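Local coordinates for Thiol:disulfide interchange protein (Proteus mirabilis, PDB 4OD7) that probably acts as a periplasmic dithiol oxidase of the DsbA type, passing disulfide bonds to folding proteins, and here holds a non-covalently bound peptide at its active site, at residues G20-V25 against K57-H62; F27-S32 against Y61-L66. The protein carries 1 engineered substitution. All coordinates share one frame; numbering follows the deposited sequence.

Contact 1: G20-V25 against K57-H62. With SCN (thiocyanate ion), chain G.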
ATOM      1  N   GLY A  20       1.006   7.960  17.101  1.00 35.71           N
ATOM      2  CA  GLY A  20       0.314   6.687  17.237  1.00 35.95           C
ATOM      3  C   GLY A  20      -0.055   6.120  15.901  1.00 35.77           C
ATOM      4  O   GLY A  20      -1.132   5.546  15.722  1.00 34.22           O
ATOM      5  N   ALA A  21       0.843   6.337  14.952  1.00 36.20           N
ATOM      6  CA  ALA A  21       0.773   5.703  13.655  1.00 31.17           C
ATOM      7  C   ALA A  21       1.541   4.411  13.757  1.00 31.18           C
ATOM      8  O   ALA A  21       2.427   4.289  14.589  1.00 34.12           O
ATOM      9  CB  ALA A  21       1.356   6.596  12.566  1.00 25.44           C
ATOM     10  N   PRO A  22       1.210   3.435  12.916  1.00 26.87           N
ATOM     11  CA  PRO A  22       2.055   2.249  12.776  1.00 25.40           C
ATOM     12  C   PRO A  22       3.514   2.618  12.454  1.00 25.72           C
ATOM     13  O   PRO A  22       3.757   3.730  11.966  1.00 26.63           O
ATOM     14  CB  PRO A  22       1.405   1.514  11.615  1.00 21.74           C
ATOM     15  CG  PRO A  22       0.032   1.969  11.621  1.00 20.46           C
ATOM     16  CD  PRO A  22       0.027   3.362  12.053  1.00 21.88           C
ATOM     17  N   GLN A  23       4.470   1.727  12.709  1.00 25.21           N
ATOM     18  CA  GLN A  23       5.903   2.065  12.482  1.00 28.41           C
ATOM     19  C   GLN A  23       6.183   2.235  10.954  1.00 26.94           C
ATOM     20  O   GLN A  23       7.035   3.038  10.533  1.00 26.53           O
ATOM     21  CB  GLN A  23       6.818   1.001  13.071  1.00 37.17           C
ATOM     22  CG  GLN A  23       7.124   1.149  14.537  1.00 65.45           C
ATOM     23  CD  GLN A  23       7.775  -0.097  15.084  1.00 62.21           C
ATOM     24  OE1 GLN A  23       7.100  -1.094  15.340  1.00 64.18           O
ATOM     25  NE2 GLN A  23       9.095  -0.072  15.216  1.00 41.97           N
ATOM     26  N   VAL A  24       5.497   1.424  10.150  1.00 26.16           N
ATOM     27  CA  VAL A  24       5.524   1.567   8.687  1.00 25.21           C
ATOM     28  C   VAL A  24       4.089   1.664   8.089  1.00 21.47           C
ATOM     29  O   VAL A  24       3.270   0.778   8.294  1.00 21.09           O
ATOM     30  CB  VAL A  24       6.278   0.398   8.007  1.00 25.28           C
ATOM     31  CG1 VAL A  24       6.344   0.641   6.501  1.00 23.30           C
ATOM     32  CG2 VAL A  24       7.697   0.263   8.542  1.00 24.28           C
ATOM     33  N   VAL A  25       3.795   2.739   7.355  1.00 20.05           N
ATOM     34  CA  VAL A  25       2.523   2.870   6.646  1.00 18.23           C
ATOM     35  C   VAL A  25       2.767   3.002   5.127  1.00 19.12           C
ATOM     36  O   VAL A  25       3.380   3.955   4.666  1.00 21.66           O
ATOM     37  CB  VAL A  25       1.705   4.078   7.089  1.00 19.03           C
ATOM     38  CG1 VAL A  25       0.333   4.039   6.404  1.00 19.43           C
ATOM     39  CG2 VAL A  25       1.543   4.109   8.626  1.00 19.57           C
ATOM     40  N   LYS A  57       5.195  -2.840  13.802  1.00 26.01           N
ATOM     41  CA  LYS A  57       3.784  -2.576  13.507  1.00 24.02           C
ATOM     42  C   LYS A  57       3.673  -2.034  12.092  1.00 22.53           C
ATOM     43  O   LYS A  57       4.161  -0.932  11.845  1.00 24.05           O
ATOM     44  CB  LYS A  57       3.188  -1.564  14.462  1.00 31.79           C
ATOM     45  CG  LYS A  57       3.216  -1.979  15.895  1.00 54.17           C
ATOM     46  CD  LYS A  57       2.633  -0.911  16.786  1.00 57.76           C
ATOM     47  CE  LYS A  57       3.552   0.299  16.863  1.00 57.30           C
ATOM     48  NZ  LYS A  57       4.817  -0.051  17.589  1.00 55.97           N
ATOM     49  N   MET A  58       3.037  -2.797  11.203  1.00 20.84           N
ATOM     50  CA  MET A  58       2.926  -2.453   9.773  1.00 19.74           C
ATOM     51  C   MET A  58       1.481  -2.135   9.387  1.00 23.13           C
ATOM     52  O   MET A  58       0.533  -2.650   9.999  1.00 22.74           O
ATOM     53  CB  MET A  58       3.387  -3.618   8.878  1.00 20.61           C
ATOM     54  CG  MET A  58       4.703  -4.265   9.274  1.00 21.52           C
ATOM     55  SD  MET A  58       6.079  -3.180   8.975  1.00 36.54           S
ATOM     56  CE  MET A  58       6.590  -3.738   7.353  1.00 67.97           C
ATOM     57  N   ALA A  59       1.325  -1.334   8.333  1.00 21.42           N
ATOM     58  CA  ALA A  59       0.025  -1.029   7.754  1.00 19.74           C
ATOM     59  C   ALA A  59       0.195  -0.806   6.240  1.00 21.65           C
ATOM     60  O   ALA A  59       1.253  -0.360   5.787  1.00 19.10           O
ATOM     61  CB  ALA A  59      -0.586   0.195   8.409  1.00 17.25           C
ATOM     62  N   ARG A  60      -0.861  -1.113   5.483  1.00 18.84           N
ATOM     63  CA  ARG A  60      -0.934  -0.893   4.028  1.00 15.56           C
ATOM     64  C   ARG A  60      -2.300  -0.371   3.749  1.00 16.50           C
ATOM     65  O   ARG A  60      -3.250  -1.098   3.945  1.00 17.15           O
ATOM     66  CB  ARG A  60      -0.678  -2.182   3.275  1.00 16.49           C
ATOM     67  CG  ARG A  60      -0.675  -2.077   1.782  1.00 15.90           C
ATOM     68  CD  ARG A  60      -0.199  -3.378   1.182  1.00 18.01           C
ATOM     69  NE  ARG A  60      -0.383  -3.459  -0.271  1.00 18.25           N
ATOM     70  CZ  ARG A  60       0.407  -2.892  -1.167  1.00 17.17           C
ATOM     71  NH1 ARG A  60       1.429  -2.171  -0.790  1.00 15.99           N
ATOM     72  NH2 ARG A  60       0.175  -3.003  -2.449  1.00 17.84           N
ATOM     73  N   TYR A  61      -2.389   0.879   3.302  1.00 14.85           N
ATOM     74  CA  TYR A  61      -3.649   1.582   3.073  1.00 14.94           C
ATOM     75  C   TYR A  61      -3.866   1.882   1.600  1.00 15.02           C
ATOM     76  O   TYR A  61      -2.929   2.228   0.890  1.00 14.14           O
ATOM     77  CB  TYR A  61      -3.674   2.877   3.858  1.00 15.53           C
ATOM     78  CG  TYR A  61      -3.607   2.705   5.377  1.00 16.56           C
ATOM     79  CD1 TYR A  61      -4.083   1.556   6.005  1.00 15.14           C
ATOM     80  CD2 TYR A  61      -3.043   3.706   6.177  1.00 16.51           C
ATOM     81  CE1 TYR A  61      -3.999   1.431   7.413  1.00 14.77           C
ATOM     82  CE2 TYR A  61      -2.960   3.590   7.543  1.00 15.30           C
ATOM     83  CZ  TYR A  61      -3.419   2.464   8.152  1.00 17.38           C
ATOM     84  OH  TYR A  61      -3.302   2.409   9.522  1.00 23.64           O
ATOM     85  N   HIS A  62      -5.116   1.761   1.160  1.00 17.03           N
ATOM     86  CA  HIS A  62      -5.509   2.082  -0.206  1.00 14.43           C
ATOM     87  C   HIS A  62      -6.029   3.536  -0.274  1.00 16.72           C
ATOM     88  O   HIS A  62      -6.617   4.086   0.699  1.00 16.00           O
ATOM     89  CB  HIS A  62      -6.570   1.109  -0.701  1.00 12.78           C
ATOM     90  CG  HIS A  62      -6.865   1.237  -2.164  1.00 13.16           C
ATOM     91  ND1 HIS A  62      -7.758   2.154  -2.673  1.00 13.29           N
ATOM     92  CD2 HIS A  62      -6.394   0.543  -3.225  1.00 12.78           C
ATOM     93  CE1 HIS A  62      -7.819   2.024  -3.990  1.00 14.32           C
ATOM     94  NE2 HIS A  62      -6.999   1.054  -4.351  1.00 13.59           N
TER
HETATM   95  S   SCN G 201       4.279   1.886  -0.358  1.00 25.88           S
HETATM   96  C   SCN G 201       3.858   0.564  -1.411  1.00 18.14           C
HETATM   97  N   SCN G 201       3.570  -0.254  -2.224  1.00 12.81           N
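The carboxamide oxygen of Q23 reaches across to K57, where OE1 takes the backbone N of K57 at 3.0 Å in a nearly straight bond (167°). That donor stands above the carbonyl plane of the amide. The K57 chain bends back at CD and CE (chi3 -70°, chi4 -68°), which swings NZ round to the same OE1 in a second, weak bond. K57 O in turn accepts V24 N at 3.2 Å, in the carbonyl plane, and more weakly Q23 N, so the strand entry is tied at both the N and the O of K57. Further in, A59 N bonds to V24 O at 2.9 Å.

On one face M58 and V24 lie side by side, with SD 3.7 Å from V24 CB. On the other, P22 CG rests on A59 CB at 3.7 Å, and V25 CG1 presses obliquely on Y61 at CD2, 3.4 Å away. Helix 130-145 packs on Y61 through Q138, Q139 and A142. R60 points away from the pairing; its NH1 makes a salt bridge to E26 and an edge-on hydrogen bond to a thiocyanate ion, probably from the crystallisation liquor. This is the start of the parallel pairing of two neighbouring strands in a thioredoxin-fold sheet.

Contact 2: F27-S32 against Y61-L66. Engineered in segment 27-32: S32 (natural residue Cys).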
ATOM      1  N   PHE A  27       1.099   3.319   1.272  1.00 16.63           N
ATOM      2  CA  PHE A  27      -0.034   3.886   0.549  1.00 14.86           C
ATOM      3  C   PHE A  27       0.028   3.458  -0.927  1.00 15.27           C
ATOM      4  O   PHE A  27       1.054   3.636  -1.592  1.00 15.02           O
ATOM      5  CB  PHE A  27       0.006   5.396   0.654  1.00 16.88           C
ATOM      6  CG  PHE A  27      -0.160   5.909   2.049  1.00 15.61           C
ATOM      7  CD1 PHE A  27      -1.401   6.210   2.556  1.00 17.66           C
ATOM      8  CD2 PHE A  27       0.945   6.136   2.845  1.00 16.39           C
ATOM      9  CE1 PHE A  27      -1.513   6.705   3.865  1.00 17.25           C
ATOM     10  CE2 PHE A  27       0.819   6.621   4.135  1.00 18.06           C
ATOM     11  CZ  PHE A  27      -0.395   6.904   4.638  1.00 17.38           C
ATOM     12  N   PHE A  28      -1.077   2.946  -1.448  1.00 15.92           N
ATOM     13  CA  PHE A  28      -1.104   2.440  -2.821  1.00 11.53           C
ATOM     14  C   PHE A  28      -2.480   2.583  -3.415  1.00 11.73           C
ATOM     15  O   PHE A  28      -3.431   2.898  -2.723  1.00 13.90           O
ATOM     16  CB  PHE A  28      -0.641   0.967  -2.841  1.00 12.08           C
ATOM     17  CG  PHE A  28      -1.728  -0.036  -2.489  1.00 14.26           C
ATOM     18  CD1 PHE A  28      -2.338  -0.818  -3.474  1.00 13.70           C
ATOM     19  CD2 PHE A  28      -2.135  -0.216  -1.164  1.00 11.78           C
ATOM     20  CE1 PHE A  28      -3.307  -1.743  -3.137  1.00 10.06           C
ATOM     21  CE2 PHE A  28      -3.110  -1.126  -0.846  1.00 14.06           C
ATOM     22  CZ  PHE A  28      -3.682  -1.898  -1.843  1.00 12.37           C
ATOM     23  N   SER A  29      -2.567   2.326  -4.708  1.00 10.55           N
ATOM     24  CA  SER A  29      -3.815   2.221  -5.418  1.00 11.72           C
ATOM     25  C   SER A  29      -3.747   1.045  -6.405  1.00 13.13           C
ATOM     26  O   SER A  29      -2.727   0.824  -7.078  1.00 13.90           O
ATOM     27  CB  SER A  29      -4.128   3.520  -6.190  1.00 13.66           C
ATOM     28  OG  SER A  29      -5.297   3.385  -6.976  1.00 15.10           O
ATOM     29  N   PHE A  30      -4.837   0.293  -6.491  1.00 13.74           N
ATOM     30  CA  PHE A  30      -4.940  -0.770  -7.467  1.00 11.27           C
ATOM     31  C   PHE A  30      -4.968  -0.208  -8.865  1.00 13.60           C
ATOM     32  O   PHE A  30      -4.685  -0.913  -9.816  1.00 16.82           O
ATOM     33  CB  PHE A  30      -6.167  -1.587  -7.240  1.00 12.42           C
ATOM     34  CG  PHE A  30      -6.031  -2.552  -6.116  1.00 12.13           C
ATOM     35  CD1 PHE A  30      -5.135  -3.628  -6.216  1.00 12.30           C
ATOM     36  CD2 PHE A  30      -6.800  -2.409  -4.957  1.00 11.37           C
ATOM     37  CE1 PHE A  30      -5.014  -4.567  -5.197  1.00 12.86           C
ATOM     38  CE2 PHE A  30      -6.681  -3.338  -3.926  1.00 13.66           C
ATOM     39  CZ  PHE A  30      -5.760  -4.413  -4.047  1.00 14.46           C
ATOM     40  N   TYR A  31      -5.246   1.083  -8.981  1.00 14.34           N
ATOM     41  CA  TYR A  31      -5.257   1.769 -10.281  1.00 15.02           C
ATOM     42  C   TYR A  31      -3.913   2.250 -10.797  1.00 15.30           C
ATOM     43  O   TYR A  31      -3.764   2.482 -11.963  1.00 14.53           O
ATOM     44  CB  TYR A  31      -6.171   2.969 -10.195  1.00 16.77           C
ATOM     45  CG  TYR A  31      -7.645   2.651 -10.264  1.00 17.78           C
ATOM     46  CD1 TYR A  31      -8.257   2.462 -11.492  1.00 18.72           C
ATOM     47  CD2 TYR A  31      -8.424   2.544  -9.118  1.00 17.46           C
ATOM     48  CE1 TYR A  31      -9.602   2.218 -11.582  1.00 19.74           C
ATOM     49  CE2 TYR A  31      -9.784   2.284  -9.213  1.00 19.55           C
ATOM     50  CZ  TYR A  31     -10.351   2.121 -10.451  1.00 19.69           C
ATOM     51  OH  TYR A  31     -11.676   1.874 -10.618  1.00 23.03           O
ATOM     52  N   SER A  32      -2.936   2.312  -9.912  1.00 14.41           N
ATOM     53  CA  SER A  32      -1.652   2.901 -10.159  1.00 13.67           C
ATOM     54  C   SER A  32      -0.662   1.917 -10.840  1.00 13.96           C
ATOM     55  O   SER A  32      -0.331   0.863 -10.288  1.00 15.01           O
ATOM     56  CB  SER A  32      -1.115   3.400  -8.810  1.00 14.21           C
ATOM     57  OG  SER A  32       0.276   3.551  -8.815  1.00 14.58           O
ATOM     58  N   TYR A  61      -2.389   0.879   3.302  1.00 14.85           N
ATOM     59  CA  TYR A  61      -3.649   1.582   3.073  1.00 14.94           C
ATOM     60  C   TYR A  61      -3.866   1.882   1.600  1.00 15.02           C
ATOM     61  O   TYR A  61      -2.929   2.228   0.890  1.00 14.14           O
ATOM     62  CB  TYR A  61      -3.674   2.877   3.858  1.00 15.53           C
ATOM     63  CG  TYR A  61      -3.607   2.705   5.377  1.00 16.56           C
ATOM     64  CD1 TYR A  61      -4.083   1.556   6.005  1.00 15.14           C
ATOM     65  CD2 TYR A  61      -3.043   3.706   6.177  1.00 16.51           C
ATOM     66  CE1 TYR A  61      -3.999   1.431   7.413  1.00 14.77           C
ATOM     67  CE2 TYR A  61      -2.960   3.590   7.543  1.00 15.30           C
ATOM     68  CZ  TYR A  61      -3.419   2.464   8.152  1.00 17.38           C
ATOM     69  OH  TYR A  61      -3.302   2.409   9.522  1.00 23.64           O
ATOM     70  N   HIS A  62      -5.116   1.761   1.160  1.00 17.03           N
ATOM     71  CA  HIS A  62      -5.509   2.082  -0.206  1.00 14.43           C
ATOM     72  C   HIS A  62      -6.029   3.536  -0.274  1.00 16.72           C
ATOM     73  O   HIS A  62      -6.617   4.086   0.699  1.00 16.00           O
ATOM     74  CB  HIS A  62      -6.570   1.109  -0.701  1.00 12.78           C
ATOM     75  CG  HIS A  62      -6.865   1.237  -2.164  1.00 13.16           C
ATOM     76  ND1 HIS A  62      -7.758   2.154  -2.673  1.00 13.29           N
ATOM     77  CD2 HIS A  62      -6.394   0.543  -3.225  1.00 12.78           C
ATOM     78  CE1 HIS A  62      -7.819   2.024  -3.990  1.00 14.32           C
ATOM     79  NE2 HIS A  62      -6.999   1.054  -4.351  1.00 13.59           N
ATOM     80  N   VAL A  63      -5.739   4.179  -1.403  1.00 12.68           N
ATOM     81  CA  VAL A  63      -6.138   5.554  -1.590  1.00 14.21           C
ATOM     82  C   VAL A  63      -7.386   5.673  -2.494  1.00 15.45           C
ATOM     83  O   VAL A  63      -7.588   4.901  -3.400  1.00 16.75           O
ATOM     84  CB  VAL A  63      -4.972   6.386  -2.193  1.00 16.03           C
ATOM     85  CG1 VAL A  63      -3.693   6.288  -1.321  1.00 13.60           C
ATOM     86  CG2 VAL A  63      -4.699   5.987  -3.634  1.00 14.94           C
ATOM     87  N   ASP A  64      -8.199   6.689  -2.246  1.00 18.32           N
ATOM     88  CA  ASP A  64      -9.449   6.869  -2.960  1.00 18.21           C
ATOM     89  C   ASP A  64      -9.276   7.620  -4.235  1.00 17.86           C
ATOM     90  O   ASP A  64     -10.154   7.567  -5.087  1.00 20.52           O
ATOM     91  CB  ASP A  64     -10.458   7.654  -2.128  1.00 22.10           C
ATOM     92  CG  ASP A  64     -10.984   6.908  -0.928  1.00 22.37           C
ATOM     93  OD1 ASP A  64     -10.689   5.712  -0.712  1.00 20.90           O
ATOM     94  OD2 ASP A  64     -11.678   7.584  -0.153  1.00 24.43           O
ATOM     95  N   PHE A  65      -8.160   8.338  -4.357  1.00 19.15           N
ATOM     96  CA  PHE A  65      -8.090   9.433  -5.316  1.00 22.33           C
ATOM     97  C   PHE A  65      -7.687   9.041  -6.733  1.00 21.80           C
ATOM     98  O   PHE A  65      -7.721   9.884  -7.622  1.00 23.39           O
ATOM     99  CB  PHE A  65      -7.174  10.581  -4.805  1.00 23.94           C
ATOM    100  CG  PHE A  65      -5.758  10.182  -4.413  1.00 19.87           C
ATOM    101  CD1 PHE A  65      -4.773  10.011  -5.352  1.00 19.66           C
ATOM    102  CD2 PHE A  65      -5.411  10.073  -3.092  1.00 19.86           C
ATOM    103  CE1 PHE A  65      -3.503   9.677  -4.982  1.00 18.78           C
ATOM    104  CE2 PHE A  65      -4.139   9.735  -2.725  1.00 20.27           C
ATOM    105  CZ  PHE A  65      -3.177   9.548  -3.670  1.00 20.02           C
ATOM    106  N   LEU A  66      -7.373   7.776  -6.965  1.00 20.42           N
ATOM    107  CA  LEU A  66      -7.159   7.322  -8.324  1.00 21.06           C
ATOM    108  C   LEU A  66      -8.316   6.438  -8.738  1.00 20.51           C
ATOM    109  O   LEU A  66      -8.819   5.669  -7.941  1.00 20.84           O
ATOM    110  CB  LEU A  66      -5.845   6.586  -8.450  1.00 20.27           C
ATOM    111  CG  LEU A  66      -4.587   7.424  -8.159  1.00 18.89           C
ATOM    112  CD1 LEU A  66      -3.326   6.573  -8.296  1.00 19.02           C
ATOM    113  CD2 LEU A  66      -4.528   8.632  -9.064  1.00 17.83           C
TER
HETATM  114  O   HOH W   1      -7.186   4.796  -5.776  1.00 15.18           O
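F28 and H62 meet edge to face where the parallel strands of the thioredoxin fold run out into the active-site loop. The imidazole edge is turned to the phenyl face, the planes at 87°, with H62 CD2 3.8 Å from F28 CE1. F28 can stand up against it because its CG sits between the backbone N and the carbonyl carbon (chi1 82°). F30 completes an aromatic cluster: F28 CE1 lies over the centre of its face, while its rim meets the rim of H62, F30 CD2 to H62 CD2 at 3.4 Å, neither ring over the other. Both phenylalanines thus meet H62 at its CD2 edge. The imidazole's rotation is fixed from both ends, NE2 accepting F30 N at 3.1 Å in a nearly straight bond from a donor tilted 25° out of the ring plane, and ND1 bonded to T74 OG1.

On the opposite face F27 and Y61 lie side by side, and V63 CG1 closes up to F27 CB. The other branch, V63 CG2, fits against S29 CB at 3.6 Å. Beyond it L66 fills the next hollow: CD1 sits in the notch formed by the CB atoms of S29 and S32, the latter an engineered residue, while CB backs onto Y31 CB at 4.0 Å. The bound peptide packs its backbone on L66 and F65, and S32 OG bonds to an acidic side chain of that peptide.

Where strand pairing stops, S29 OG takes over: it accepts Y31 N at 3.1 Å in an ST turn and donates to a water 2.6 Å away, which in turn donates to L66 O at 2.8 Å.

Overall arrangement
Contacts 1 and 2 are successive portions of one strand pair, 24-28 beside 58-62, with centres 15 Å apart. Along the chain 20-25 leads into 27-32, then helices 33-41 and 44-51 cross over, and 57-62 leads into 61-66, which shares Y61 and H62 with it. Strand 58-62 is an outermost strand of the mixed sheet. Contact 1 begins the pairing and contact 2 carries it to the end facing the bound peptide. The two touch where R60 NH2 packs on F28 CD1, 3.5 Å apart. In a thioredoxin fold this end bears the redox site; here engineered S32 replaces the cysteine partner of C35 at the start of helix 33-41, so the disulfide is absent.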